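Local coordinates for protein CbbY (Rhodobacter sphaeroides, PDB 4UAS), which hydrolyses xylulose 1,5-bisphosphate, a potent Rubisco inhibitor, to xylulose 5-phosphate and phosphate as a selective, magnesium-dependent sugar phosphatase of the HAD superfamily, at residues 3-8 with 109-114; 19-24 with 34-39; 50-55 with 69-74; 171-176 with 189-194. All blocks are in the same frame, centred on the assembly; numbering follows the deposited sequence.

How the contacts relate
Contacts 1 and 4 are buried pairings of neighbouring parallel strands in one sheet; strands 4-7 and 171-175 lie side by side, so the two contacts touch, and Asp8 and Asp176 meet at the same magnesium ion. Their chemistry is backbone hydrogen bonding flanked by aliphatic residues, with carboxylates gathered at the strand ends. Contacts 2 and 3 belong to the helical part inserted between strands 4-7 and 110-114. Both are only partly buried and rest on side-chain packing, with a single hydrogen bond in contact 2. They touch each other where Phe24 meets Ile55 and Arg54; their centres lie about 28 to 30 Å from those of the sheet contacts.

Contact 1 of 4, residues 3-8 with 109-114; sequences EAILFD and IRLAVA. With MG (magnesium ion), chain D.
Strands 4-7 and 110-114 run parallel, their axes 4.5 Å apart at closest and 23° from perfect alignment, with Ala4 facing Arg110 and Phe7 facing Val113. The backbone bonds pass back and forth: Ile5 N donates to Arg110 O, Ala112 N to Ile5 O, Phe7 N to Ala112 O at 2.8 Å and nearly straight (173°), and Ala114 N to Phe7 O. On one face of the sheet, Ile5 and Leu111 lie side by side and point the same way, Leu111 CD2 resting 4.0 Å from Ile5 CB. The same methyl reaches Phe7 CE2 at 4.1 Å. The Phe7 ring is turned by chi2 (-97°) so that Ala112 O lies in its plane at the edge, 3.6 Å from Phe7 CD2. Branched and aromatic residues suit this face because helix 97-107 packs over it through Ile101 and Ala104. The other face carries Leu6 and the small Ala112, whose CB is 4.1 Å from Leu6 CG; there Tyr157 and Ala160 of helix 155-164 pack against Leu6. Just past the strand, Asp8 OD2 binds the magnesium ion at 2.1 Å and is hydrogen-bonded to Thr12, while OD1 forms a salt bridge with Lys151. Strand 4-7, flanked on its other side by 171-175, is the first strand of a Rossmann-like HAD core, with the inferred nucleophile Asp8 at its C-terminal end beginning the DxDx(T/V) motif.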
loop_
_atom_site.group_PDB
_atom_site.type_symbol
_atom_site.label_atom_id
_atom_site.label_comp_id
_atom_site.label_asym_id
_atom_site.label_seq_id
_atom_site.Cartn_x
_atom_site.Cartn_y
_atom_site.Cartn_z
ATOM N N GLU A 3 -5.813 -2.407 -20.293
ATOM C CA GLU A 3 -6.865 -1.385 -20.143
ATOM C C GLU A 3 -6.890 -0.708 -18.786
ATOM O O GLU A 3 -7.400 0.365 -18.648
ATOM C CB GLU A 3 -8.242 -1.974 -20.420
ATOM C CG GLU A 3 -8.391 -2.322 -21.898
ATOM C CD GLU A 3 -9.684 -2.974 -22.282
ATOM O OE1 GLU A 3 -10.571 -3.119 -21.420
ATOM O OE2 GLU A 3 -9.772 -3.372 -23.486
ATOM N N ALA A 4 -6.230 -1.300 -17.785
ATOM C CA ALA A 4 -6.172 -0.693 -16.447
ATOM C C ALA A 4 -4.906 -1.189 -15.755
ATOM O O ALA A 4 -4.521 -2.318 -15.914
ATOM C CB ALA A 4 -7.417 -1.001 -15.584
ATOM N N ILE A 5 -4.366 -0.313 -14.891
ATOM C CA ILE A 5 -3.300 -0.661 -13.962
ATOM C C ILE A 5 -3.774 -0.358 -12.579
ATOM O O ILE A 5 -4.268 0.742 -12.302
ATOM C CB ILE A 5 -1.988 0.134 -14.274
ATOM C CG1 ILE A 5 -1.597 0.078 -15.744
ATOM C CG2 ILE A 5 -0.889 -0.352 -13.376
ATOM C CD1 ILE A 5 -0.541 1.092 -16.156
ATOM N N LEU A 6 -3.551 -1.345 -11.712
ATOM C CA LEU A 6 -3.951 -1.269 -10.296
ATOM C C LEU A 6 -2.678 -1.222 -9.449
ATOM O O LEU A 6 -1.845 -2.124 -9.536
ATOM C CB LEU A 6 -4.847 -2.426 -9.921
ATOM C CG LEU A 6 -6.169 -2.452 -10.651
ATOM C CD1 LEU A 6 -6.095 -3.153 -11.969
ATOM C CD2 LEU A 6 -7.247 -3.136 -9.803
ATOM N N PHE A 7 -2.522 -0.184 -8.676
ATOM C CA PHE A 7 -1.358 0.046 -7.835
ATOM C C PHE A 7 -1.620 -0.187 -6.370
ATOM O O PHE A 7 -2.504 0.390 -5.779
ATOM C CB PHE A 7 -0.886 1.492 -7.939
ATOM C CG PHE A 7 -0.386 1.888 -9.311
ATOM C CD1 PHE A 7 0.975 1.872 -9.606
ATOM C CD2 PHE A 7 -1.261 2.322 -10.289
ATOM C CE1 PHE A 7 1.431 2.310 -10.863
ATOM C CE2 PHE A 7 -0.795 2.683 -11.534
ATOM C CZ PHE A 7 0.531 2.704 -11.803
ATOM N N ASP A 8 -0.772 -1.037 -5.753
ATOM C CA ASP A 8 -0.561 -1.014 -4.352
ATOM C C ASP A 8 -0.008 0.367 -3.948
ATOM O O ASP A 8 0.551 1.065 -4.776
ATOM C CB ASP A 8 0.433 -2.110 -4.016
ATOM C CG ASP A 8 0.739 -2.266 -2.580
ATOM O OD1 ASP A 8 -0.236 -2.338 -1.783
ATOM O OD2 ASP A 8 1.910 -2.171 -2.160
ATOM N N ILE A 109 -5.199 4.772 -20.429
ATOM C CA ILE A 109 -5.346 3.618 -19.576
ATOM C C ILE A 109 -5.884 4.077 -18.199
ATOM O O ILE A 109 -5.400 5.021 -17.600
ATOM C CB ILE A 109 -3.995 2.941 -19.454
ATOM C CG1 ILE A 109 -3.662 2.276 -20.795
ATOM C CG2 ILE A 109 -4.014 1.836 -18.385
ATOM C CD1 ILE A 109 -2.255 1.874 -20.885
ATOM N N ARG A 110 -6.907 3.411 -17.698
ATOM C CA ARG A 110 -7.462 3.833 -16.415
ATOM C C ARG A 110 -6.611 3.240 -15.279
ATOM O O ARG A 110 -6.081 2.148 -15.348
ATOM C CB ARG A 110 -8.917 3.395 -16.301
ATOM C CG ARG A 110 -9.787 4.037 -17.366
ATOM C CD ARG A 110 -11.271 3.743 -17.143
ATOM N NE ARG A 110 -11.827 4.629 -16.094
ATOM C CZ ARG A 110 -12.671 4.225 -15.125
ATOM N NH1 ARG A 110 -13.072 2.979 -15.088
ATOM N NH2 ARG A 110 -13.163 5.051 -14.211
ATOM N N LEU A 111 -6.570 3.974 -14.185
ATOM C CA LEU A 111 -5.686 3.707 -13.038
ATOM C C LEU A 111 -6.493 3.581 -11.750
ATOM O O LEU A 111 -7.383 4.374 -11.476
ATOM C CB LEU A 111 -4.681 4.865 -12.896
ATOM C CG LEU A 111 -3.839 5.153 -14.117
ATOM C CD1 LEU A 111 -2.893 6.318 -13.851
ATOM C CD2 LEU A 111 -3.068 4.002 -14.648
ATOM N N ALA A 112 -6.092 2.619 -10.916
ATOM C CA ALA A 112 -6.684 2.420 -9.612
ATOM C C ALA A 112 -5.595 2.314 -8.543
ATOM O O ALA A 112 -4.487 1.791 -8.830
ATOM C CB ALA A 112 -7.583 1.198 -9.555
ATOM N N VAL A 113 -5.935 2.653 -7.334
ATOM C CA VAL A 113 -5.253 2.215 -6.127
ATOM C C VAL A 113 -6.061 1.080 -5.512
ATOM O O VAL A 113 -7.274 1.135 -5.469
ATOM C CB VAL A 113 -5.146 3.384 -5.112
ATOM C CG1 VAL A 113 -5.073 2.977 -3.685
ATOM C CG2 VAL A 113 -3.946 4.234 -5.552
ATOM N N ALA A 114 -5.340 0.057 -5.041
ATOM C CA ALA A 114 -5.914 -1.056 -4.309
ATOM C C ALA A 114 -5.007 -1.297 -3.102
ATOM O O ALA A 114 -3.902 -1.832 -3.285
ATOM C CB ALA A 114 -6.038 -2.287 -5.174
HETATM MG MG MG D . 2.527 -2.835 -0.254
HETATM O O HOH W 1 3.484 -3.546 1.347
HETATM O O HOH W 2 1.542 -4.792 -0.591
#

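Contact 2 of 4, residues 19-24 with 34-39; sequences LHRRAF and DWFWDR
The segment 19-24 is a turn and a half of helix 17-31, whereas the segment 34-39 is an extended connection leading into helix 39-45; they come closest at Arg21 and Trp37, whose CA atoms are 7.1 Å apart. Both belong to the helical cap of this HAD phosphatase. Phe24 and Trp37 make the apolar part: Trp37 CZ3 sits over the centre of the Phe24 ring, 3.5 Å from Phe24 CG, with the planes inclined at 46°. Two large rings suit this place, where Arg54 and Ile55 of helix 51-61 and Tyr42 of helix 39-45 also pack against Phe24. Nearer the surface, Arg21 bends at chi3 (70°) and lays one guanidinium face against Arg39 CG, the two chains crossing at about a right angle. Glu18 forms salt bridges with both arginines and probably offsets their like charges. At the guanidinium edge, Arg21 NH1 donates in plane to a lone pair of Trp37 O at 2.9 Å.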
loop_
_atom_site.group_PDB
_atom_site.type_symbol
_atom_site.label_atom_id
_atom_site.label_comp_id
_atom_site.label_asym_id
_atom_site.label_seq_id
_atom_site.Cartn_x
_atom_site.Cartn_y
_atom_site.Cartn_z
ATOM N N LEU A 19 8.126 5.547 7.696
ATOM C CA LEU A 19 7.353 6.660 8.171
ATOM C C LEU A 19 6.139 6.193 8.971
ATOM O O LEU A 19 5.779 6.829 9.980
ATOM C CB LEU A 19 6.956 7.589 6.992
ATOM C CG LEU A 19 6.563 9.021 7.419
ATOM C CD1 LEU A 19 7.813 9.788 7.857
ATOM C CD2 LEU A 19 5.935 9.744 6.235
ATOM N N HIS A 20 5.449 5.158 8.520
ATOM C CA HIS A 20 4.407 4.569 9.322
ATOM C C HIS A 20 4.929 4.143 10.676
ATOM O O HIS A 20 4.284 4.390 11.694
ATOM C CB HIS A 20 3.787 3.347 8.624
ATOM C CG HIS A 20 2.842 3.680 7.513
ATOM N ND1 HIS A 20 1.635 4.271 7.739
ATOM C CD2 HIS A 20 2.957 3.480 6.172
ATOM C CE1 HIS A 20 1.044 4.440 6.563
ATOM N NE2 HIS A 20 1.808 3.966 5.608
ATOM N N ARG A 21 6.080 3.465 10.739
ATOM C CA ARG A 21 6.655 3.014 12.007
ATOM C C ARG A 21 6.917 4.173 12.930
ATOM O O ARG A 21 6.564 4.128 14.132
ATOM C CB ARG A 21 7.902 2.182 11.766
ATOM C CG ARG A 21 8.439 1.515 13.055
ATOM C CD ARG A 21 9.649 0.626 12.780
ATOM N NE ARG A 21 10.856 1.336 12.418
ATOM C CZ ARG A 21 11.803 1.730 13.265
ATOM N NH1 ARG A 21 11.702 1.521 14.554
ATOM N NH2 ARG A 21 12.875 2.335 12.789
ATOM N N ARG A 22 7.454 5.266 12.408
ATOM C CA ARG A 22 7.678 6.476 13.180
ATOM C C ARG A 22 6.342 6.987 13.707
ATOM O O ARG A 22 6.237 7.392 14.869
ATOM C CB ARG A 22 8.392 7.538 12.336
ATOM C CG ARG A 22 8.563 8.895 13.008
ATOM C CD ARG A 22 9.364 9.875 12.148
ATOM N NE ARG A 22 9.389 11.155 12.853
ATOM C CZ ARG A 22 9.803 12.286 12.271
ATOM N NH1 ARG A 22 10.211 12.273 11.053
ATOM N NH2 ARG A 22 9.733 13.413 12.919
ATOM N N ALA A 23 5.321 7.085 12.853
ATOM C CA ALA A 23 4.033 7.594 13.283
ATOM C C ALA A 23 3.462 6.722 14.407
ATOM O O ALA A 23 2.876 7.225 15.371
ATOM C CB ALA A 23 3.072 7.659 12.131
ATOM N N PHE A 24 3.567 5.373 14.295
ATOM C CA PHE A 24 3.130 4.515 15.372
ATOM C C PHE A 24 3.871 4.840 16.661
ATOM O O PHE A 24 3.274 5.059 17.716
ATOM C CB PHE A 24 3.315 3.029 15.037
ATOM C CG PHE A 24 2.279 2.415 14.118
ATOM C CD1 PHE A 24 1.002 2.204 14.594
ATOM C CD2 PHE A 24 2.594 2.011 12.833
ATOM C CE1 PHE A 24 0.039 1.587 13.788
ATOM C CE2 PHE A 24 1.644 1.425 12.037
ATOM C CZ PHE A 24 0.356 1.198 12.504
ATOM N N ASP A 34 4.242 2.444 27.039
ATOM C CA ASP A 34 5.602 1.999 26.889
ATOM C C ASP A 34 5.890 1.262 25.591
ATOM O O ASP A 34 7.056 0.895 25.314
ATOM C CB ASP A 34 6.056 1.181 28.108
ATOM C CG ASP A 34 5.388 -0.133 28.268
ATOM O OD1 ASP A 34 4.305 -0.335 27.727
ATOM O OD2 ASP A 34 5.956 -1.016 28.962
ATOM N N TRP A 35 4.918 1.123 24.732
ATOM C CA TRP A 35 5.073 0.346 23.501
ATOM C C TRP A 35 6.044 1.034 22.562
ATOM O O TRP A 35 6.054 2.252 22.409
ATOM C CB TRP A 35 3.716 0.207 22.758
ATOM C CG TRP A 35 2.559 -0.161 23.606
ATOM C CD1 TRP A 35 2.539 -0.855 24.789
ATOM C CD2 TRP A 35 1.213 0.073 23.267
ATOM N NE1 TRP A 35 1.254 -0.975 25.233
ATOM C CE2 TRP A 35 0.412 -0.429 24.301
ATOM C CE3 TRP A 35 0.595 0.696 22.165
ATOM C CZ2 TRP A 35 -0.980 -0.340 24.277
ATOM C CZ3 TRP A 35 -0.812 0.830 22.159
ATOM C CH2 TRP A 35 -1.588 0.276 23.188
ATOM N N PHE A 36 6.873 0.217 21.883
ATOM C CA PHE A 36 7.832 0.759 20.923
ATOM C C PHE A 36 8.162 -0.374 19.944
ATOM O O PHE A 36 8.519 -1.471 20.379
ATOM C CB PHE A 36 9.121 1.251 21.622
ATOM C CG PHE A 36 10.091 1.774 20.663
ATOM C CD1 PHE A 36 9.941 3.113 20.173
ATOM C CD2 PHE A 36 11.064 1.045 20.130
ATOM C CE1 PHE A 36 10.798 3.662 19.251
ATOM C CE2 PHE A 36 11.918 1.553 19.188
ATOM C CZ PHE A 36 11.812 2.863 18.723
ATOM N N TRP A 37 7.970 -0.108 18.666
ATOM C CA TRP A 37 8.228 -1.069 17.629
ATOM C C TRP A 37 9.533 -0.790 16.880
ATOM O O TRP A 37 9.661 0.190 16.154
ATOM C CB TRP A 37 7.069 -1.059 16.620
ATOM C CG TRP A 37 5.747 -1.506 17.197
ATOM C CD1 TRP A 37 5.521 -2.101 18.343
ATOM C CD2 TRP A 37 4.469 -1.386 16.526
ATOM N NE1 TRP A 37 4.184 -2.361 18.525
ATOM C CE2 TRP A 37 3.514 -1.945 17.400
ATOM C CE3 TRP A 37 4.028 -0.880 15.298
ATOM C CZ2 TRP A 37 2.163 -2.021 17.065
ATOM C CZ3 TRP A 37 2.688 -0.952 15.006
ATOM C CH2 TRP A 37 1.764 -1.514 15.858
ATOM N N ASP A 38 10.534 -1.632 17.157
ATOM C CA ASP A 38 11.786 -1.573 16.429
ATOM C C ASP A 38 11.623 -2.214 15.055
ATOM O O ASP A 38 10.596 -2.821 14.760
ATOM C CB ASP A 38 12.994 -2.073 17.236
ATOM C CG ASP A 38 12.932 -3.488 17.658
ATOM O OD1 ASP A 38 12.333 -4.358 16.970
ATOM O OD2 ASP A 38 13.593 -3.799 18.751
ATOM N N ARG A 39 12.624 -2.087 14.198
ATOM C CA ARG A 39 12.520 -2.663 12.865
ATOM C C ARG A 39 12.302 -4.161 12.824
ATOM O O ARG A 39 11.567 -4.684 12.006
ATOM C CB ARG A 39 13.738 -2.345 12.010
ATOM C CG ARG A 39 13.808 -0.970 11.515
ATOM C CD ARG A 39 15.040 -0.760 10.687
ATOM N NE ARG A 39 15.055 0.482 9.985
ATOM C CZ ARG A 39 16.021 0.844 9.160
ATOM N NH1 ARG A 39 17.081 0.088 8.924
ATOM N NH2 ARG A 39 15.971 1.997 8.550
#

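Contact 3 of 4, residues 50-55 with 69-74; sequences GGKERI and LPIADI
Ile55 and Ile71 share one rotamer, each with CG2 anti to the backbone N (CG1 at chi1 -64° and -67°), and both side chains set out toward the opposing helix. Their branches slide past each other in opposite directions, with Ile55 CG2 4.1 Å from Ile71 CG1. Ile71 CG2 reaches back to the first turn of the other helix, 3.7 Å from Lys52 O and 4.0 Å from Lys52 CB. Deeper in, Ile55 CD1 touches Ile74 CG2 at 4.0 Å, and the two side chains cross at a slant. Beta-branched residues fit at Ile55 and Ile71 because each offers two branches to separate neighbours. The contact joins the N-terminal ends of helices 51-61 and 71-87, two elements of the HAD cap; Gly50 to Arg54, at the start of helix 51-61, bind substrate. Phe24 of helix 17-31 packs on Ile55, and Trp35 and Leu31 on Ile74, burying the inner end of the row. Lys52 takes another course. Its chain, long enough to pack with its methylenes and still reach a distant carboxylate, bends twice, at chi3 and chi4, passing Ala72 with Lys52 CD 4.3 Å from the small Ala72 CB before NZ turns away to a salt bridge with Asp145.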
loop_
_atom_site.group_PDB
_atom_site.type_symbol
_atom_site.label_atom_id
_atom_site.label_comp_id
_atom_site.label_asym_id
_atom_site.label_seq_id
_atom_site.Cartn_x
_atom_site.Cartn_y
_atom_site.Cartn_z
ATOM N N GLY A 50 -3.218 -3.528 7.453
ATOM C CA GLY A 50 -4.148 -2.623 8.087
ATOM C C GLY A 50 -3.633 -2.193 9.448
ATOM O O GLY A 50 -3.254 -3.040 10.254
ATOM N N GLY A 51 -3.624 -0.897 9.695
ATOM C CA GLY A 51 -3.049 -0.434 10.947
ATOM C C GLY A 51 -3.815 -0.894 12.183
ATOM O O GLY A 51 -3.235 -1.194 13.220
ATOM N N LYS A 52 -5.135 -0.898 12.109
ATOM C CA LYS A 52 -5.933 -1.284 13.273
ATOM C C LYS A 52 -5.692 -2.765 13.568
ATOM O O LYS A 52 -5.544 -3.169 14.756
ATOM C CB LYS A 52 -7.437 -1.025 13.067
ATOM C CG LYS A 52 -7.824 0.427 13.039
ATOM C CD LYS A 52 -9.328 0.677 12.968
ATOM C CE LYS A 52 -10.027 0.096 11.802
ATOM N NZ LYS A 52 -9.553 0.470 10.453
ATOM N N GLU A 53 -5.674 -3.585 12.505
ATOM C CA GLU A 53 -5.444 -5.004 12.629
ATOM C C GLU A 53 -4.068 -5.292 13.218
ATOM O O GLU A 53 -3.868 -6.227 13.990
ATOM C CB GLU A 53 -5.630 -5.698 11.269
ATOM C CG GLU A 53 -7.064 -5.649 10.688
ATOM C CD GLU A 53 -7.445 -4.334 9.994
ATOM O OE1 GLU A 53 -6.710 -3.358 9.969
ATOM O OE2 GLU A 53 -8.601 -4.351 9.425
ATOM N N ARG A 54 -3.077 -4.514 12.810
ATOM C CA ARG A 54 -1.706 -4.689 13.276
ATOM C C ARG A 54 -1.630 -4.322 14.778
ATOM O O ARG A 54 -1.000 -5.036 15.541
ATOM C CB ARG A 54 -0.761 -3.759 12.473
ATOM C CG ARG A 54 0.671 -4.008 12.739
ATOM C CD ARG A 54 1.602 -3.235 11.811
ATOM N NE ARG A 54 1.362 -3.660 10.469
ATOM C CZ ARG A 54 1.160 -2.902 9.447
ATOM N NH1 ARG A 54 1.489 -1.611 9.480
ATOM N NH2 ARG A 54 0.639 -3.405 8.329
ATOM N N ILE A 55 -2.277 -3.233 15.194
ATOM C CA ILE A 55 -2.315 -2.919 16.634
ATOM C C ILE A 55 -2.955 -4.048 17.396
ATOM O O ILE A 55 -2.472 -4.463 18.450
ATOM C CB ILE A 55 -3.005 -1.539 16.879
ATOM C CG1 ILE A 55 -2.223 -0.390 16.266
ATOM C CG2 ILE A 55 -3.243 -1.337 18.376
ATOM C CD1 ILE A 55 -3.063 0.861 16.091
ATOM N N LEU A 69 -6.881 3.512 25.270
ATOM C CA LEU A 69 -7.943 3.970 24.419
ATOM C C LEU A 69 -8.364 2.798 23.549
ATOM O O LEU A 69 -7.586 1.861 23.306
ATOM C CB LEU A 69 -7.426 5.063 23.433
ATOM C CG LEU A 69 -6.910 6.350 23.897
ATOM C CD1 LEU A 69 -6.612 7.231 22.717
ATOM C CD2 LEU A 69 -7.942 7.033 24.744
ATOM N N PRO A 70 -9.570 2.882 22.932
ATOM C CA PRO A 70 -9.931 1.887 21.931
ATOM C C PRO A 70 -8.936 1.919 20.771
ATOM O O PRO A 70 -8.392 2.960 20.445
ATOM C CB PRO A 70 -11.312 2.348 21.453
ATOM C CG PRO A 70 -11.886 3.108 22.647
ATOM C CD PRO A 70 -10.674 3.823 23.208
ATOM N N ILE A 71 -8.742 0.754 20.131
ATOM C CA ILE A 71 -7.827 0.653 18.994
ATOM C C ILE A 71 -8.164 1.653 17.935
ATOM O O ILE A 71 -7.299 2.252 17.318
ATOM C CB ILE A 71 -7.812 -0.751 18.434
ATOM C CG1 ILE A 71 -7.181 -1.737 19.463
ATOM C CG2 ILE A 71 -7.109 -0.811 17.083
ATOM C CD1 ILE A 71 -7.320 -3.200 19.058
ATOM N N ALA A 72 -9.423 1.829 17.634
ATOM C CA ALA A 72 -9.763 2.749 16.576
ATOM C C ALA A 72 -9.269 4.198 16.843
ATOM O O ALA A 72 -8.849 4.905 15.918
ATOM C CB ALA A 72 -11.249 2.728 16.273
ATOM N N ASP A 73 -9.283 4.618 18.134
ATOM C CA ASP A 73 -8.824 5.923 18.516
ATOM C C ASP A 73 -7.281 6.021 18.462
ATOM O O ASP A 73 -6.744 7.065 18.091
ATOM C CB ASP A 73 -9.353 6.294 19.906
ATOM C CG ASP A 73 -10.870 6.408 19.904
ATOM O OD1 ASP A 73 -11.434 7.149 19.090
ATOM O OD2 ASP A 73 -11.481 5.569 20.505
ATOM N N ILE A 74 -6.628 4.955 18.851
ATOM C CA ILE A 74 -5.149 4.886 18.697
ATOM C C ILE A 74 -4.766 5.043 17.218
ATOM O O ILE A 74 -3.874 5.812 16.833
ATOM C CB ILE A 74 -4.554 3.615 19.266
ATOM C CG1 ILE A 74 -4.908 3.450 20.774
ATOM C CG2 ILE A 74 -3.038 3.560 19.046
ATOM C CD1 ILE A 74 -4.550 2.124 21.366
#

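Contact 4 of 4, residues 171-176 with 189-194; sequences AVALED and LRCIVS. With MG (magnesium ion), chain D.
Asp176 and Ser194 meet where the two strands end, Asp176 CB lying 3.4 Å from Ser194 O. Asp176 OD1 binds the magnesium ion at 2.2 Å, and its OD2 accepts a hydrogen bond from one metal-bound water. A second metal-bound water donates to Glu175 OE1 at 2.6 Å. Glu175 gets there by bending at chi2 (-74°), and its OE2 is held by Lys151 and Tyr157, so this second-shell carboxylate is gripped at both oxygens. Cys191 SG, anti to its own backbone N (chi1 -177°), lies 3.7 Å from Glu175 CB and packs along the methylene part of the chain. Behind these groups, Glu175 N donates to Ile192 O and Ser194 N to Glu175 O, fixing the strand end that presents Asp176. The two strands are the parallel pair of a right-handed beta-alpha-beta unit, with helix 178-186 as the connection. Ala173 and Cys191 are small enough to admit that helix, which meets them through Ala184 and Leu181. On the opposite face Val172 CG2 packs against Ile192 CG1 in the conformer modelled here. Farther from the metal, Leu189 CD2 presses on Ala171 CB at 3.7 Å. Here one water bridges the backbones, from Ala171 O to Arg190 N, and a second links Ala171 O to Arg190 NH2, which also bonds to Leu223 O.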
loop_
_atom_site.group_PDB
_atom_site.type_symbol
_atom_site.label_atom_id
_atom_site.label_comp_id
_atom_site.label_asym_id
_atom_site.label_seq_id
_atom_site.Cartn_x
_atom_site.Cartn_y
_atom_site.Cartn_z
ATOM N N ALA A 171 -6.099 -6.286 -17.253
ATOM C CA ALA A 171 -5.521 -5.398 -16.245
ATOM C C ALA A 171 -4.270 -6.021 -15.694
ATOM O O ALA A 171 -3.932 -7.161 -15.989
ATOM C CB ALA A 171 -6.556 -5.096 -15.196
ATOM N N VAL A 172 -3.572 -5.257 -14.853
ATOM C CA VAL A 172 -2.317 -5.720 -14.251
ATOM C C VAL A 172 -2.218 -4.958 -12.925
ATOM O O VAL A 172 -2.622 -3.820 -12.815
ATOM C CB VAL A 172 -1.119 -5.484 -15.168
ATOM C CG1 VAL A 172 -0.965 -4.013 -15.435
ATOM C CG2 VAL A 172 0.138 -6.151 -14.672
ATOM N N ALA A 173 -1.585 -5.615 -11.926
ATOM C CA ALA A 173 -1.289 -5.039 -10.632
ATOM C C ALA A 173 0.207 -4.879 -10.421
ATOM O O ALA A 173 0.990 -5.728 -10.855
ATOM C CB ALA A 173 -1.825 -5.927 -9.511
ATOM N N LEU A 174 0.568 -3.809 -9.724
ATOM C CA LEU A 174 1.950 -3.589 -9.223
ATOM C C LEU A 174 1.918 -3.680 -7.718
ATOM O O LEU A 174 1.099 -3.061 -7.033
ATOM C CB LEU A 174 2.501 -2.241 -9.609
ATOM C CG LEU A 174 3.100 -2.114 -10.985
ATOM C CD1 LEU A 174 2.168 -2.415 -12.064
ATOM C CD2 LEU A 174 3.751 -0.780 -11.146
ATOM N N GLU A 175 2.813 -4.518 -7.173
ATOM C CA GLU A 175 2.862 -4.863 -5.752
ATOM C C GLU A 175 4.304 -4.950 -5.280
ATOM O O GLU A 175 5.250 -5.018 -6.047
ATOM C CB GLU A 175 2.186 -6.228 -5.513
ATOM C CG GLU A 175 0.677 -6.098 -5.315
ATOM C CD GLU A 175 0.290 -5.538 -3.972
ATOM O OE1 GLU A 175 1.224 -5.289 -3.150
ATOM O OE2 GLU A 175 -0.933 -5.375 -3.760
ATOM N N ASP A 176 4.476 -4.973 -3.926
ATOM C CA ASP A 176 5.744 -5.083 -3.296
ATOM C C ASP A 176 5.847 -6.208 -2.299
ATOM O O ASP A 176 6.951 -6.435 -1.773
ATOM C CB ASP A 176 6.178 -3.792 -2.586
ATOM C CG ASP A 176 5.385 -3.613 -1.301
ATOM O OD1 ASP A 176 4.152 -3.635 -1.429
ATOM O OD2 ASP A 176 5.937 -3.431 -0.197
ATOM N N LEU A 189 -5.506 -11.311 -11.541
ATOM C CA LEU A 189 -4.625 -10.326 -12.164
ATOM C C LEU A 189 -3.212 -10.854 -12.303
ATOM O O LEU A 189 -2.638 -11.430 -11.385
ATOM C CB LEU A 189 -4.568 -9.069 -11.246
ATOM C CG LEU A 189 -5.865 -8.271 -11.213
ATOM C CD1 LEU A 189 -5.867 -7.350 -10.048
ATOM C CD2 LEU A 189 -6.040 -7.504 -12.494
ATOM N N ARG A 190 -2.641 -10.554 -13.442
ATOM C CA ARG A 190 -1.196 -10.558 -13.551
ATOM C C ARG A 190 -0.609 -9.518 -12.617
ATOM O O ARG A 190 -1.199 -8.464 -12.374
ATOM C CB ARG A 190 -0.773 -10.338 -14.962
ATOM C CG ARG A 190 -1.105 -11.632 -15.859
ATOM C CD ARG A 190 -0.568 -11.643 -17.257
ATOM N NE ARG A 190 -0.957 -10.365 -17.870
ATOM C CZ ARG A 190 -0.159 -9.335 -18.161
ATOM N NH1 ARG A 190 1.110 -9.374 -17.754
ATOM N NH2 ARG A 190 -0.665 -8.229 -18.745
ATOM N N CYS A 191 0.568 -9.817 -12.080
ATOM C CA CYS A 191 1.112 -8.980 -11.012
ATOM C C CYS A 191 2.651 -8.879 -11.175
ATOM O O CYS A 191 3.336 -9.877 -11.305
ATOM C CB CYS A 191 0.764 -9.587 -9.661
ATOM S SG CYS A 191 1.310 -8.597 -8.242
ATOM N N ILE A 192 3.087 -7.626 -11.243
ATOM C CA ILE A 192 4.516 -7.248 -11.271
ATOM C C ILE A 192 4.920 -6.857 -9.863
ATOM O O ILE A 192 4.322 -5.953 -9.302
ATOM C CB ILE A 192 4.692 -5.992 -12.104
ATOM C CG1 ILE A 192 3.986 -6.118 -13.457
ATOM C CG2 ILE A 192 6.179 -5.716 -12.251
ATOM C CD1 ILE A 192 4.423 -7.321 -14.236
ATOM N N VAL A 193 5.941 -7.538 -9.322
ATOM C CA VAL A 193 6.423 -7.285 -8.000
ATOM C C VAL A 193 7.787 -6.595 -8.050
ATOM O O VAL A 193 8.689 -7.086 -8.733
ATOM C CB VAL A 193 6.471 -8.562 -7.144
ATOM C CG1 VAL A 193 7.101 -8.288 -5.791
ATOM C CG2 VAL A 193 5.106 -9.181 -6.985
ATOM N N SER A 194 7.972 -5.573 -7.226
ATOM C CA SER A 194 9.317 -5.048 -6.906
ATOM C C SER A 194 9.382 -4.867 -5.414
ATOM O O SER A 194 8.680 -4.020 -4.860
ATOM C CB SER A 194 9.633 -3.751 -7.585
ATOM O OG SER A 194 10.998 -3.374 -7.291
HETATM MG MG MG D . 2.527 -2.835 -0.254
HETATM O O HOH W 3 -4.234 -9.894 -15.749
HETATM O O HOH W 4 -3.417 -8.087 -18.736
HETATM O O HOH W 2 1.542 -4.792 -0.591
HETATM O O HOH W 1 3.484 -3.546 1.347
#